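Long-range contacts in acyl-CoA dehydrogenase FadE3 (Mycobacterium smegmatis, PDB 4IV6), which belongs to the acyl-CoA dehydrogenase family of flavoproteins and carries dihydroflavine-adenine dinucleotide in a four-chain assembly: residues A65-C70 / K308-Q313; D134-R139 / M170-P175. All blocks are in the same frame, centred on the assembly; numbering follows the deposited sequence.

Contact 1 of 2, residues A65-C70 / K308-Q313; sequences AVSMPC and KFDAGQ
Met68 meets Phe309 because both side chains leave the backbone with CG anti to N, Met68 at chi1 -176° and Phe309 at 177°. The Met68 chain then bends at chi2 and chi3. These bends bring its methyl over the ring of Phe309. Met68 CE lies 3.6 Å from the centroid of the Phe309 ring, close to the ring normal, in a CH-pi contact over the face. The sulfur sits farther back above the same ring, with Met68 SD 4.9 Å from the Phe309 centroid. The pair is a Met-aromatic contact in which the methyl does the touching. Nearer the backbone, Met68 CB reaches Phe309 CD1 at 3.6 Å.

The polar half is made by Asp310. Met68 N gives a nearly straight hydrogen bond of 3.0 Å to Asp310 OD1, with an N-H...O angle of 169°. The donor meets the carboxylate from above its plane. This bond occupies an amide at the first turn of helix 68-81. The other carboxylate oxygen, Asp310 OD2, packs 3.3 Å from Ser67 CB. Ser67 is the N-cap of that helix, and its OG accepts from Cys70 N at 3.2 Å. Pro69 CD lies against the carboxylate carbon of Asp310.

The contact joins the N-terminal and C-terminal helical domains of the acyl-CoA dehydrogenase fold. It sets the start of helix 68-81 against the end of helix 282-310, which closes in a Schellman motif at Gly312. Glu11 of helix 9-26 accepts from Ser67 N. Leu247 of helix 234-270 touches both Met68 and Phe309.

Contact 2 of 2, residues D134-R139 / M170-P175; sequences DLQAMR and MCKTDP
Lys172 reaches from its strand to the loop 134-139 and gives two hydrogen bonds to backbone carbonyls. Lys172 NZ lies 2.8 Å from Gln136 O and 2.9 Å from Met138 O. The Met138 bond runs in the carbonyl plane. The Gln136 bond is tilted 22° from its carbonyl plane. The Lys172 chain is extended beyond CG, which carries the amine across to the loop.

These carbonyls take the main bonds of the amine, and two weak water contacts share what remains. Water 1 accepts from Gln136 NE2 at 2.6 Å and weakly from Lys172 NZ. Water 2 donates to Ala137 O at 2.9 Å and accepts weakly from Lys172 NZ. Three successive loop carbonyls thus face the amine, two directly, and Ala137 O more loosely through water 2. Their partial negative charge would be expected to favour a protonated lysine. Gln136 NE2 has a second, weak partner in Ala180 O.

The apolar side is built on Met138. Its CE rests 3.6 Å from Met170 CG, and the two side chains cross at about a right angle. The sulfur runs beside the strand backbone, with Met138 SD 3.6 Å from Cys171 CA. Leu135 CD1 adds a looser contact to Met170 SD at 4.2 Å. Met170 O has its own donor in Lys155 NZ.

The loop packs on the end of strand 166-172, which lies between strands 122-125 and 184-190 in the beta-rich middle domain. Backbone bonds join Lys172 to Thr140 and Ala142, just beyond the loop. Phe235 of helix 234-270 touches Leu135, Gln136 and Met170.

Contact 1 joins the N-terminal and C-terminal helical domains, whereas contact 2 belongs to the middle domain. Contact 2 is nested in the chain segment closed by contact 1. Their centres are 31 Å apart and their nearest atoms about 17 Å apart, so they do not touch. Helix 234-270 is a shared neighbour: Leu247 packs at contact 1 and Phe235 at contact 2. Contact 2 lies near bound dihydroflavine-adenine dinucleotide, with the Leu135 side chain about 7 Å from the ligand. Asp134 OD2 accepts a hydrogen bond from Phe274 N of the third subunit. Phe274 is one of the residues lining a dihydroflavine-adenine dinucleotide pocket.

Contact 1 of 2, residues A65-C70 / K308-Q313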
loop_
_atom_site.group_PDB
_atom_site.type_symbol
_atom_site.label_atom_id
_atom_site.label_comp_id
_atom_site.label_asym_id
_atom_site.label_seq_id
_atom_site.Cartn_x
_atom_site.Cartn_y
_atom_site.Cartn_z
ATOM N N ALA B 65 -0.839 34.154 23.390
ATOM C CA ALA B 65 -0.942 33.173 22.326
ATOM C C ALA B 65 0.396 32.420 22.146
ATOM O O ALA B 65 1.361 33.049 21.670
ATOM C CB ALA B 65 -1.294 33.889 21.023
ATOM N N VAL B 66 0.463 31.108 22.468
ATOM C CA VAL B 66 1.706 30.363 22.236
ATOM C C VAL B 66 1.989 30.278 20.716
ATOM O O VAL B 66 1.096 30.486 19.886
ATOM C CB VAL B 66 1.705 28.955 22.869
ATOM C CG1 VAL B 66 1.506 29.021 24.397
ATOM C CG2 VAL B 66 0.655 28.048 22.236
ATOM N N SER B 67 3.229 30.002 20.349
ATOM C CA SER B 67 3.543 29.798 18.948
ATOM C C SER B 67 2.769 28.568 18.407
ATOM O O SER B 67 2.344 27.700 19.165
ATOM C CB SER B 67 5.047 29.578 18.797
ATOM O OG SER B 67 5.430 28.303 19.307
ATOM N N MET B 68 2.615 28.493 17.096
ATOM C CA MET B 68 1.969 27.351 16.480
ATOM C C MET B 68 2.765 26.055 16.690
ATOM O O MET B 68 2.156 25.026 16.960
ATOM C CB MET B 68 1.691 27.587 15.008
ATOM C CG MET B 68 0.920 26.439 14.327
ATOM S SD MET B 68 -0.670 26.011 15.083
ATOM C CE MET B 68 -1.633 27.377 14.485
ATOM N N PRO B 69 4.102 26.089 16.596
ATOM C CA PRO B 69 4.809 24.854 16.950
ATOM C C PRO B 69 4.519 24.385 18.382
ATOM O O PRO B 69 4.402 23.186 18.630
ATOM C CB PRO B 69 6.280 25.219 16.742
ATOM C CG PRO B 69 6.223 26.255 15.662
ATOM C CD PRO B 69 5.012 27.077 15.995
ATOM N N CYS B 70 4.330 25.309 19.310
ATOM C CA CYS B 70 4.004 24.918 20.685
ATOM C C CYS B 70 2.586 24.371 20.719
ATOM O O CYS B 70 2.321 23.337 21.339
ATOM C CB CYS B 70 4.128 26.107 21.647
ATOM S SG CYS B 70 3.489 25.768 23.312
ATOM N N LYS B 308 6.129 27.298 9.382
ATOM C CA LYS B 308 5.737 28.180 8.258
ATOM C C LYS B 308 4.573 29.086 8.655
ATOM O O LYS B 308 4.574 30.287 8.354
ATOM C CB LYS B 308 5.331 27.408 7.013
ATOM C CG LYS B 308 6.469 26.804 6.228
ATOM C CD LYS B 308 5.914 25.994 5.067
ATOM C CE LYS B 308 6.955 25.068 4.443
ATOM N NZ LYS B 308 8.109 25.834 3.937
ATOM N N PHE B 309 3.575 28.495 9.320
ATOM C CA PHE B 309 2.426 29.252 9.816
ATOM C C PHE B 309 2.957 30.424 10.620
ATOM O O PHE B 309 2.554 31.546 10.406
ATOM C CB PHE B 309 1.525 28.368 10.684
ATOM C CG PHE B 309 0.345 29.089 11.292
ATOM C CD1 PHE B 309 0.482 29.830 12.462
ATOM C CD2 PHE B 309 -0.911 29.001 10.710
ATOM C CE1 PHE B 309 -0.617 30.492 13.027
ATOM C CE2 PHE B 309 -1.995 29.654 11.273
ATOM C CZ PHE B 309 -1.845 30.405 12.425
ATOM N N ASP B 310 3.862 30.123 11.542
ATOM C CA ASP B 310 4.323 31.073 12.534
ATOM C C ASP B 310 5.272 32.113 11.955
ATOM O O ASP B 310 5.303 33.242 12.429
ATOM C CB ASP B 310 5.030 30.328 13.668
ATOM C CG ASP B 310 4.513 30.718 15.007
ATOM O OD1 ASP B 310 3.263 30.713 15.200
ATOM O OD2 ASP B 310 5.368 31.074 15.846
ATOM N N ALA B 311 6.040 31.729 10.933
ATOM C CA ALA B 311 6.945 32.649 10.260
ATOM C C ALA B 311 6.167 33.595 9.344
ATOM O O ALA B 311 6.750 34.467 8.729
ATOM C CB ALA B 311 7.985 31.877 9.461
ATOM N N GLY B 312 4.861 33.416 9.237
ATOM C CA GLY B 312 4.037 34.295 8.416
ATOM C C GLY B 312 4.110 33.918 6.956
ATOM O O GLY B 312 3.629 34.649 6.104
ATOM N N GLN B 313 4.711 32.771 6.661
ATOM C CA GLN B 313 4.819 32.301 5.286
ATOM C C GLN B 313 3.519 31.591 4.885
ATOM O O GLN B 313 2.743 31.178 5.737
ATOM C CB GLN B 313 6.015 31.351 5.136
ATOM C CG GLN B 313 7.367 32.063 5.072
ATOM C CD GLN B 313 8.538 31.207 5.549
ATOM O OE1 GLN B 313 8.444 29.977 5.664
ATOM N NE2 GLN B 313 9.657 31.866 5.843
#

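Contact 2 of 2, residues D134-R139 / M170-P175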
loop_
_atom_site.group_PDB
_atom_site.type_symbol
_atom_site.label_atom_id
_atom_site.label_comp_id
_atom_site.label_asym_id
_atom_site.label_seq_id
_atom_site.Cartn_x
_atom_site.Cartn_y
_atom_site.Cartn_z
ATOM N N ASP B 134 -20.133 19.505 0.481
ATOM C CA ASP B 134 -20.800 20.450 -0.386
ATOM C C ASP B 134 -21.502 21.495 0.444
ATOM O O ASP B 134 -22.740 21.504 0.568
ATOM C CB ASP B 134 -21.820 19.706 -1.261
ATOM C CG ASP B 134 -22.405 20.571 -2.340
ATOM O OD1 ASP B 134 -22.056 21.777 -2.399
ATOM O OD2 ASP B 134 -23.237 20.036 -3.126
ATOM N N LEU B 135 -20.719 22.379 1.029
ATOM C CA LEU B 135 -21.268 23.401 1.921
ATOM C C LEU B 135 -22.078 24.479 1.186
ATOM O O LEU B 135 -22.985 25.103 1.781
ATOM C CB LEU B 135 -20.149 24.024 2.729
ATOM C CG LEU B 135 -19.564 23.103 3.805
ATOM C CD1 LEU B 135 -18.393 23.826 4.440
ATOM C CD2 LEU B 135 -20.583 22.668 4.872
ATOM N N GLN B 136 -21.775 24.693 -0.097
ATOM C CA GLN B 136 -22.540 25.653 -0.896
ATOM C C GLN B 136 -24.004 25.256 -0.977
ATOM O O GLN B 136 -24.866 26.110 -1.144
ATOM C CB GLN B 136 -21.972 25.771 -2.331
ATOM C CG GLN B 136 -22.688 26.797 -3.194
ATOM C CD GLN B 136 -22.615 28.184 -2.565
ATOM O OE1 GLN B 136 -21.520 28.702 -2.364
ATOM N NE2 GLN B 136 -23.765 28.769 -2.206
ATOM N N ALA B 137 -24.284 23.958 -0.854
ATOM C CA ALA B 137 -25.651 23.467 -0.904
ATOM C C ALA B 137 -26.375 23.547 0.441
ATOM O O ALA B 137 -27.502 23.078 0.537
ATOM C CB ALA B 137 -25.678 22.038 -1.407
ATOM N N MET B 138 -25.758 24.145 1.464
ATOM C CA MET B 138 -26.340 24.169 2.796
ATOM C C MET B 138 -27.717 24.843 2.790
ATOM O O MET B 138 -27.996 25.722 1.964
ATOM C CB MET B 138 -25.426 24.865 3.793
ATOM C CG MET B 138 -25.234 26.381 3.576
ATOM S SD MET B 138 -24.291 27.163 4.914
ATOM C CE MET B 138 -22.690 26.419 4.694
ATOM N N ARG B 139 -28.553 24.419 3.718
ATOM C CA ARG B 139 -29.940 24.874 3.792
ATOM C C ARG B 139 -30.152 25.872 4.935
ATOM O O ARG B 139 -31.167 26.584 4.967
ATOM C CB ARG B 139 -30.843 23.648 3.922
ATOM C CG ARG B 139 -30.770 22.732 2.695
ATOM C CD ARG B 139 -31.587 21.472 2.904
ATOM N NE ARG B 139 -32.996 21.784 3.150
ATOM C CZ ARG B 139 -33.938 20.893 3.466
ATOM N NH1 ARG B 139 -33.649 19.588 3.580
ATOM N NH2 ARG B 139 -35.190 21.314 3.652
ATOM N N MET B 170 -21.941 28.741 10.125
ATOM C CA MET B 170 -21.867 29.115 8.713
ATOM C C MET B 170 -23.253 28.912 8.141
ATOM O O MET B 170 -23.844 27.829 8.287
ATOM C CB MET B 170 -20.835 28.283 7.967
ATOM C CG MET B 170 -20.624 28.722 6.514
ATOM S SD MET B 170 -19.394 27.720 5.632
ATOM C CE MET B 170 -17.897 28.425 6.234
ATOM N N CYS B 171 -23.778 29.965 7.528
ATOM C CA CYS B 171 -25.161 29.984 7.058
ATOM C C CYS B 171 -25.330 30.942 5.893
ATOM O O CYS B 171 -24.451 31.737 5.612
ATOM C CB CYS B 171 -26.094 30.352 8.201
ATOM S SG CYS B 171 -25.698 31.899 9.024
ATOM N N LYS B 172 -26.443 30.822 5.175
ATOM C CA LYS B 172 -26.726 31.670 4.033
ATOM C C LYS B 172 -27.463 32.926 4.456
ATOM O O LYS B 172 -28.660 32.876 4.790
ATOM C CB LYS B 172 -27.524 30.909 2.956
ATOM C CG LYS B 172 -26.696 29.844 2.217
ATOM C CD LYS B 172 -27.519 29.084 1.188
ATOM C CE LYS B 172 -26.627 28.177 0.360
ATOM N NZ LYS B 172 -27.366 27.165 -0.421
ATOM N N THR B 173 -26.753 34.053 4.419
ATOM C CA THR B 173 -27.380 35.371 4.618
ATOM C C THR B 173 -28.054 35.858 3.352
ATOM O O THR B 173 -28.932 36.706 3.431
ATOM C CB THR B 173 -26.406 36.447 5.141
ATOM O OG1 THR B 173 -25.163 36.377 4.420
ATOM C CG2 THR B 173 -26.160 36.222 6.643
ATOM N N ASP B 174 -27.634 35.348 2.199
ATOM C CA ASP B 174 -28.366 35.611 0.960
ATOM C C ASP B 174 -28.392 34.359 0.099
ATOM O O ASP B 174 -27.449 34.110 -0.656
ATOM C CB ASP B 174 -27.741 36.775 0.191
ATOM C CG ASP B 174 -28.479 37.090 -1.113
ATOM O OD1 ASP B 174 -29.580 36.548 -1.346
ATOM O OD2 ASP B 174 -27.931 37.867 -1.923
ATOM N N PRO B 175 -29.487 33.576 0.188
ATOM C CA PRO B 175 -29.541 32.355 -0.615
ATOM C C PRO B 175 -29.632 32.602 -2.130
ATOM O O PRO B 175 -29.423 31.681 -2.904
ATOM C CB PRO B 175 -30.781 31.609 -0.083
ATOM C CG PRO B 175 -31.512 32.554 0.802
ATOM C CD PRO B 175 -30.581 33.668 1.172
HETATM O O HOH W 1 -26.100 28.318 -3.214
HETATM O O HOH W 2 -29.447 24.915 -0.645
#